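Probable glutamine-binding lipoprotein GlnH (GLNBP) (Mycobacterium tuberculosis, PDB 6H20) binds aspartate and related amino acids such as asparagine as a solute-binding lipoprotein, and probably relays their availability to protein kinase G to control glutamate metabolism. Local coordinates at residues R52-L57 with S113-V118; T28-P33 with F134-L139. All blocks are in the same frame, centred on the assembly; numbering follows the deposited sequence.

Contact 1. Residues R52-L57 with S113-V118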
ATOM      1  N   ARG A  52      16.768 -12.708  10.516  1.00 27.42           N
ATOM      2  CA  ARG A  52      16.057 -12.230   9.338  1.00 25.63           C
ATOM      3  C   ARG A  52      15.022 -11.202   9.762  1.00 20.95           C
ATOM      4  O   ARG A  52      14.542 -11.211  10.903  1.00 24.61           O
ATOM      5  CB  ARG A  52      15.377 -13.372   8.564  1.00 27.47           C
ATOM      6  CG  ARG A  52      14.052 -13.844   9.162  1.00 28.44           C
ATOM      7  CD  ARG A  52      14.248 -14.646  10.445  1.00 30.05           C
ATOM      8  NE  ARG A  52      13.054 -15.421  10.776  1.00 30.03           N
ATOM      9  CZ  ARG A  52      12.833 -15.981  11.964  1.00 32.43           C
ATOM     10  NH1 ARG A  52      13.731 -15.851  12.934  1.00 31.20           N
ATOM     11  NH2 ARG A  52      11.720 -16.670  12.180  1.00 33.55           N
ATOM     12  N   LEU A  53      14.697 -10.316   8.826  1.00 20.24           N
ATOM     13  CA  LEU A  53      13.613  -9.356   8.972  1.00 18.82           C
ATOM     14  C   LEU A  53      12.312 -10.014   8.528  1.00 23.43           C
ATOM     15  O   LEU A  53      12.253 -10.600   7.442  1.00 23.50           O
ATOM     16  CB  LEU A  53      13.899  -8.145   8.082  1.00 19.20           C
ATOM     17  CG  LEU A  53      12.878  -7.007   8.050  1.00 20.81           C
ATOM     18  CD1 LEU A  53      12.902  -6.264   9.388  1.00 19.14           C
ATOM     19  CD2 LEU A  53      13.157  -6.038   6.894  1.00 20.63           C
ATOM     20  N   ILE A  54      11.284  -9.942   9.372  1.00 21.60           N
ATOM     21  CA  ILE A  54       9.984 -10.539   9.064  1.00 22.58           C
ATOM     22  C   ILE A  54       9.065  -9.436   8.560  1.00 23.07           C
ATOM     23  O   ILE A  54       8.786  -8.466   9.279  1.00 19.83           O
ATOM     24  CB  ILE A  54       9.390 -11.266  10.278  1.00 23.95           C
ATOM     25  CG1 ILE A  54      10.364 -12.347  10.757  1.00 26.14           C
ATOM     26  CG2 ILE A  54       8.026 -11.860   9.927  1.00 27.34           C
ATOM     27  CD1 ILE A  54      10.011 -12.952  12.104  1.00 30.82           C
ATOM     28  N   VAL A  55       8.610  -9.586   7.312  1.00 19.95           N
ATOM     29  CA  VAL A  55       7.936  -8.532   6.562  1.00 20.19           C
ATOM     30  C   VAL A  55       6.521  -8.987   6.244  1.00 21.89           C
ATOM     31  O   VAL A  55       6.329 -10.050   5.647  1.00 20.03           O
ATOM     32  CB  VAL A  55       8.691  -8.235   5.255  1.00 17.15           C
ATOM     33  CG1 VAL A  55       7.970  -7.155   4.438  1.00 19.29           C
ATOM     34  CG2 VAL A  55      10.128  -7.819   5.545  1.00 18.58           C
ATOM     35  N   GLY A  56       5.540  -8.152   6.587  1.00 20.91           N
ATOM     36  CA  GLY A  56       4.152  -8.436   6.259  1.00 23.17           C
ATOM     37  C   GLY A  56       3.781  -7.831   4.920  1.00 24.28           C
ATOM     38  O   GLY A  56       4.010  -6.641   4.679  1.00 20.36           O
ATOM     39  N   LEU A  57       3.215  -8.660   4.050  1.00 19.35           N
ATOM     40  CA  LEU A  57       2.758  -8.245   2.721  1.00 19.05           C
ATOM     41  C   LEU A  57       1.926  -9.393   2.164  1.00 22.97           C
ATOM     42  O   LEU A  57       1.562 -10.316   2.898  1.00 19.15           O
ATOM     43  CB  LEU A  57       3.927  -7.835   1.818  1.00 20.36           C
ATOM     44  CG  LEU A  57       5.202  -8.683   1.753  1.00 19.06           C
ATOM     45  CD1 LEU A  57       4.947 -10.086   1.184  1.00 22.04           C
ATOM     46  CD2 LEU A  57       6.267  -7.941   0.935  1.00 21.05           C
ATOM     47  N   SER A 113       2.734  -7.945  17.222  1.00 30.08           N
ATOM     48  CA  SER A 113       4.162  -8.191  17.016  1.00 29.22           C
ATOM     49  C   SER A 113       4.408  -9.479  16.233  1.00 30.19           C
ATOM     50  O   SER A 113       5.333 -10.240  16.522  1.00 38.73           O
ATOM     51  CB  SER A 113       4.936  -8.168  18.337  1.00 33.36           C
ATOM     52  OG  SER A 113       4.845  -6.888  18.928  1.00 41.51           O
ATOM     53  N   GLN A 114       3.569  -9.725  15.222  1.00 28.36           N
ATOM     54  CA  GLN A 114       3.723 -10.888  14.361  1.00 27.25           C
ATOM     55  C   GLN A 114       4.662 -10.640  13.186  1.00 26.04           C
ATOM     56  O   GLN A 114       5.076 -11.602  12.533  1.00 28.45           O
ATOM     57  CB  GLN A 114       2.361 -11.341  13.837  1.00 30.20           C
ATOM     58  CG  GLN A 114       1.407 -11.814  14.918  1.00 33.79           C
ATOM     59  CD  GLN A 114       0.064 -12.221  14.347  1.00 34.30           C
ATOM     60  OE1 GLN A 114      -0.385 -11.672  13.344  1.00 42.09           O
ATOM     61  NE2 GLN A 114      -0.584 -13.190  14.984  1.00 41.88           N
ATOM     62  N   VAL A 115       4.992  -9.378  12.896  1.00 22.00           N
ATOM     63  CA  VAL A 115       5.982  -9.022  11.890  1.00 22.55           C
ATOM     64  C   VAL A 115       6.783  -7.859  12.446  1.00 23.44           C
ATOM     65  O   VAL A 115       6.333  -7.139  13.338  1.00 25.96           O
ATOM     66  CB  VAL A 115       5.343  -8.605  10.545  1.00 21.50           C
ATOM     67  CG1 VAL A 115       4.533  -9.750   9.945  1.00 20.26           C
ATOM     68  CG2 VAL A 115       4.461  -7.372  10.723  1.00 24.08           C
ATOM     69  N   ASP A 116       7.987  -7.671  11.899  1.00 20.30           N
ATOM     70  CA  ASP A 116       8.752  -6.482  12.261  1.00 19.83           C
ATOM     71  C   ASP A 116       8.193  -5.246  11.561  1.00 19.08           C
ATOM     72  O   ASP A 116       8.068  -4.176  12.175  1.00 19.61           O
ATOM     73  CB  ASP A 116      10.224  -6.657  11.883  1.00 20.92           C
ATOM     74  CG  ASP A 116      10.891  -7.824  12.597  1.00 24.43           C
ATOM     75  OD1 ASP A 116      10.859  -7.867  13.849  1.00 27.28           O
ATOM     76  OD2 ASP A 116      11.482  -8.687  11.910  1.00 23.86           O
ATOM     77  N   ILE A 117       7.886  -5.363  10.272  1.00 17.67           N
ATOM     78  CA  ILE A 117       7.375  -4.247   9.490  1.00 17.43           C
ATOM     79  C   ILE A 117       6.320  -4.767   8.526  1.00 17.75           C
ATOM     80  O   ILE A 117       6.310  -5.949   8.163  1.00 19.51           O
ATOM     81  CB  ILE A 117       8.476  -3.496   8.701  1.00 15.66           C
ATOM     82  CG1 ILE A 117       9.126  -4.405   7.651  1.00 15.39           C
ATOM     83  CG2 ILE A 117       9.530  -2.927   9.663  1.00 16.38           C
ATOM     84  CD1 ILE A 117      10.192  -3.702   6.801  1.00 16.59           C
ATOM     85  N   VAL A 118       5.409  -3.880   8.140  1.00 15.67           N
ATOM     86  CA  VAL A 118       4.489  -4.116   7.026  1.00 15.48           C
ATOM     87  C   VAL A 118       4.922  -3.187   5.903  1.00 16.13           C
ATOM     88  O   VAL A 118       5.034  -1.973   6.105  1.00 16.16           O
ATOM     89  CB  VAL A 118       3.032  -3.835   7.425  1.00 17.80           C
ATOM     90  CG1 VAL A 118       2.125  -3.793   6.190  1.00 17.80           C
ATOM     91  CG2 VAL A 118       2.525  -4.893   8.408  1.00 19.24           C
TER
HETATM   92  O   HOH W   1      13.030 -10.565  13.022  1.00 39.82           O
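Strands 53-57 and 117-118 run parallel, with V55 bridged to I117 and G56 to V118, the register being fixed by a 2.8 Å bond from G56 N to I117 O. One step earlier, I54 O takes two successive amides: D116 N at 2.9 Å and, weakly, I117 N at 3.4 Å. The D116 side chain adds a bond at the edge of this pairing. OD2 accepts I54 N at 2.8 Å with an N-H...O angle of 174°, met on the anti side, 20° out of the carboxylate plane; chi1 of -61°, with CG opposite the carbonyl carbon, brings the group alongside strand 53-57. A water donates to both OD2 and R52 O, while OD1 forms a salt bridge with R50, a setting that would probably favour the carboxylate form.

Strand 53-57 runs between strands 96-100 and 117-118, the parallel part of the mixed sheet in one lobe of this periplasmic-binding-protein fold; S113, the first residue after helix 106-111 to leave helical phi/psi, closes it in a Schellman motif. On one face, L53 CD2 meets I117 CD1 at 3.8 Å, the two side chains crossing at about a right angle, and V55 CG2 lies beside I117 CG1 at 4.1 Å. L53 and V55 also touch helix 77-90. V115, packed on L110 of helix 106-111, sets CG1 3.9 Å from CA of G56, which has no side chain to obstruct it.

Contact 2. Residues T28-P33 with F134-L139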
ATOM      1  N   THR A  28       1.694  12.317   8.176  1.00 22.83           N
ATOM      2  CA  THR A  28       2.894  11.852   7.487  1.00 24.00           C
ATOM      3  C   THR A  28       4.198  12.234   8.178  1.00 23.76           C
ATOM      4  O   THR A  28       5.254  11.773   7.738  1.00 27.35           O
ATOM      5  CB  THR A  28       2.931  12.342   6.040  1.00 26.68           C
ATOM      6  OG1 THR A  28       2.985  13.771   6.018  1.00 31.74           O
ATOM      7  CG2 THR A  28       1.697  11.856   5.267  1.00 27.48           C
ATOM      8  N   ALA A  29       4.164  13.051   9.230  1.00 24.28           N
ATOM      9  CA  ALA A  29       5.385  13.382   9.952  1.00 24.36           C
ATOM     10  C   ALA A  29       5.800  12.216  10.841  1.00 25.64           C
ATOM     11  O   ALA A  29       4.975  11.639  11.558  1.00 28.64           O
ATOM     12  CB  ALA A  29       5.161  14.623  10.812  1.00 22.73           C
ATOM     13  N   SER A  30       7.091  11.873  10.798  1.00 20.49           N
ATOM     14  CA  SER A  30       7.592  10.695  11.502  1.00 18.40           C
ATOM     15  C   SER A  30       8.839  11.055  12.313  1.00 19.07           C
ATOM     16  O   SER A  30       9.135  12.238  12.490  1.00 22.17           O
ATOM     17  CB  SER A  30       7.852   9.566  10.492  1.00 17.54           C
ATOM     18  OG  SER A  30       8.223   8.341  11.108  1.00 18.94           O
ATOM     19  N   LEU A  31       9.582  10.057  12.795  1.00 21.44           N
ATOM     20  CA  LEU A  31      10.673  10.304  13.738  1.00 19.47           C
ATOM     21  C   LEU A  31      12.019  10.410  13.033  1.00 17.38           C
ATOM     22  O   LEU A  31      12.350   9.602  12.162  1.00 19.48           O
ATOM     23  CB  LEU A  31      10.731   9.170  14.760  1.00 20.94           C
ATOM     24  CG  LEU A  31       9.523   9.078  15.688  1.00 22.77           C
ATOM     25  CD1 LEU A  31       9.658   7.872  16.599  1.00 24.16           C
ATOM     26  CD2 LEU A  31       9.379  10.362  16.496  1.00 25.62           C
ATOM     27  N   ARG A  32      12.819  11.377  13.459  1.00 21.28           N
ATOM     28  CA  ARG A  32      14.108  11.607  12.833  1.00 19.76           C
ATOM     29  C   ARG A  32      14.999  10.373  12.989  1.00 18.13           C
ATOM     30  O   ARG A  32      14.977   9.716  14.033  1.00 20.99           O
ATOM     31  CB  ARG A  32      14.753  12.809  13.525  1.00 22.84           C
ATOM     32  CG  ARG A  32      16.001  13.320  12.886  1.00 26.31           C
ATOM     33  CD  ARG A  32      16.387  14.653  13.544  1.00 26.57           C
ATOM     34  NE  ARG A  32      15.400  15.692  13.257  1.00 30.02           N
ATOM     35  CZ  ARG A  32      15.385  16.412  12.138  1.00 30.41           C
ATOM     36  NH1 ARG A  32      16.307  16.211  11.206  1.00 34.58           N
ATOM     37  NH2 ARG A  32      14.452  17.334  11.951  1.00 37.86           N
ATOM     38  N   PRO A  33      15.782  10.020  11.975  1.00 16.94           N
ATOM     39  CA  PRO A  33      16.700   8.882  12.106  1.00 17.21           C
ATOM     40  C   PRO A  33      17.759   9.128  13.173  1.00 20.05           C
ATOM     41  O   PRO A  33      18.007  10.257  13.596  1.00 19.84           O
ATOM     42  CB  PRO A  33      17.347   8.793  10.723  1.00 16.85           C
ATOM     43  CG  PRO A  33      16.392   9.534   9.813  1.00 21.66           C
ATOM     44  CD  PRO A  33      15.812  10.620  10.627  1.00 19.24           C
ATOM     45  N   PHE A 134       4.439   4.598  11.824  1.00 18.15           N
ATOM     46  CA  PHE A 134       4.798   4.589  10.411  1.00 16.19           C
ATOM     47  C   PHE A 134       6.122   5.307  10.213  1.00 16.84           C
ATOM     48  O   PHE A 134       6.440   6.272  10.914  1.00 18.39           O
ATOM     49  CB  PHE A 134       3.781   5.336   9.536  1.00 18.27           C
ATOM     50  CG  PHE A 134       2.446   4.650   9.413  1.00 15.60           C
ATOM     51  CD1 PHE A 134       2.257   3.613   8.501  1.00 17.31           C
ATOM     52  CD2 PHE A 134       1.371   5.069  10.176  1.00 17.55           C
ATOM     53  CE1 PHE A 134       1.016   2.994   8.369  1.00 16.08           C
ATOM     54  CE2 PHE A 134       0.129   4.454  10.061  1.00 20.87           C
ATOM     55  CZ  PHE A 134      -0.052   3.417   9.145  1.00 17.55           C
ATOM     56  N   SER A 135       6.871   4.843   9.217  1.00 15.49           N
ATOM     57  CA  SER A 135       7.990   5.581   8.657  1.00 16.16           C
ATOM     58  C   SER A 135       7.494   6.828   7.931  1.00 18.36           C
ATOM     59  O   SER A 135       6.290   7.065   7.780  1.00 16.29           O
ATOM     60  CB  SER A 135       8.714   4.727   7.615  1.00 15.18           C
ATOM     61  OG  SER A 135       7.907   4.559   6.451  1.00 15.13           O
ATOM     62  N   THR A 136       8.456   7.631   7.472  1.00 16.34           N
ATOM     63  CA  THR A 136       8.150   8.685   6.517  1.00 14.88           C
ATOM     64  C   THR A 136       7.609   8.083   5.215  1.00 14.10           C
ATOM     65  O   THR A 136       7.666   6.870   4.970  1.00 15.40           O
ATOM     66  CB  THR A 136       9.400   9.505   6.206  1.00 14.60           C
ATOM     67  OG1 THR A 136      10.447   8.642   5.733  1.00 16.85           O
ATOM     68  CG2 THR A 136       9.870  10.271   7.451  1.00 18.48           C
ATOM     69  N   VAL A 137       7.085   8.958   4.358  1.00 16.56           N
ATOM     70  CA  VAL A 137       6.411   8.509   3.138  1.00 14.85           C
ATOM     71  C   VAL A 137       7.436   7.995   2.137  1.00 14.89           C
ATOM     72  O   VAL A 137       8.403   8.694   1.808  1.00 17.01           O
ATOM     73  CB  VAL A 137       5.605   9.670   2.537  1.00 15.40           C
ATOM     74  CG1 VAL A 137       4.974   9.264   1.193  1.00 16.64           C
ATOM     75  CG2 VAL A 137       4.562  10.171   3.519  1.00 16.90           C
ATOM     76  N   TYR A 138       7.211   6.782   1.609  1.00 15.78           N
ATOM     77  CA  TYR A 138       8.108   6.242   0.592  1.00 14.99           C
ATOM     78  C   TYR A 138       7.522   6.219  -0.817  1.00 15.67           C
ATOM     79  O   TYR A 138       8.264   5.978  -1.779  1.00 16.88           O
ATOM     80  CB  TYR A 138       8.640   4.847   0.989  1.00 14.21           C
ATOM     81  CG  TYR A 138       7.638   3.711   0.930  1.00 12.77           C
ATOM     82  CD1 TYR A 138       7.404   3.020  -0.252  1.00 15.65           C
ATOM     83  CD2 TYR A 138       6.949   3.318   2.076  1.00 14.42           C
ATOM     84  CE1 TYR A 138       6.496   1.974  -0.289  1.00 14.55           C
ATOM     85  CE2 TYR A 138       6.037   2.264   2.046  1.00 14.41           C
ATOM     86  CZ  TYR A 138       5.814   1.609   0.846  1.00 13.27           C
ATOM     87  OH  TYR A 138       4.913   0.576   0.819  1.00 15.12           O
ATOM     88  N   LEU A 139       6.232   6.497  -0.969  1.00 15.49           N
ATOM     89  CA  LEU A 139       5.619   6.615  -2.284  1.00 14.69           C
ATOM     90  C   LEU A 139       4.279   7.286  -2.059  1.00 16.89           C
ATOM     91  O   LEU A 139       3.598   6.968  -1.085  1.00 17.27           O
ATOM     92  CB  LEU A 139       5.396   5.225  -2.897  1.00 16.20           C
ATOM     93  CG  LEU A 139       4.901   5.201  -4.346  1.00 15.25           C
ATOM     94  CD1 LEU A 139       5.967   5.741  -5.273  1.00 17.27           C
ATOM     95  CD2 LEU A 139       4.538   3.772  -4.743  1.00 17.79           C
TER
HETATM   96  O   HOH W   2       7.036  11.770   5.660  1.00 25.99           O
HETATM   97  O   HOH W   3       4.610   9.086   8.730  1.00 30.95           O
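S30 reaches F134 through its hydroxyl: OG donates to F134 O at 2.7 Å, lying in the carbonyl plane and on a lone pair, with a C=O...OG angle of 143°. A chi1 of -174° swings OG opposite the backbone N of S30 and out to that carbonyl. The rest of the side chain is used as well, since S30 CB lies 3.6 Å from T136 N and also touches the methyl CG2 of T136. A second patch is purely apolar: T28 CB rests 3.7 Å from V137 CG2, with T28 CG2 next to the same methyl and the two side chains crossing obliquely.

No direct backbone-to-backbone hydrogen bond joins the segments; water does part of that work. One water donates to T28 O at 2.7 Å and accepts from V137 N at 3.1 Å, linking the two main chains beside the T28-V137 patch.

The next shell holds these groups in place. N251 grips both segments, its OD1 bonded to T136 N and its ND2 to S30 OG and L31 O. Within the loop, S135 OG donates to T136 O at 2.8 Å and is itself bonded to V237 N. R258, on the same helix 244-259 as N251, binds T136 OG1 and V137 O through NH2.

The F134 side chain turns from the contact toward the ligand side, about 4 Å from the side chain of R128, a binding-site residue. The 134-139 loop joins strand 132-134 to strand 139-148, both of which pair with strand 232-240. Helix 244-259 also packs on it, L254 touching T136, while S30, on the weakly bonded short strand 29-30, runs parallel to strand 284-285 with backbone bonds to R284 and V286.

From the N terminus, the chain, of the two contacts, reaches 28-33 first, the early half of contact 2, then runs through two short helices to strand 53-57. Contact 1 closes a loop of 55 residues when 113-118 returns beside that strand, having passed helix 77-90, strand 96-100 and helix 106-111. Only later does 134-139 complete contact 2, closing 100 intervening residues, so the smaller loop lies wholly within the larger. The centres of contact 1 and contact 2 are about 17 Å apart, and the two do not touch. Contact 1 builds the interior of a sheet; contact 2 fastens the segment 28-33, ahead of helix 37-43, to the loop before strand 139-148. Strand 232-240 relates them, pairing with strands 117-118, 132-134 and 139-148.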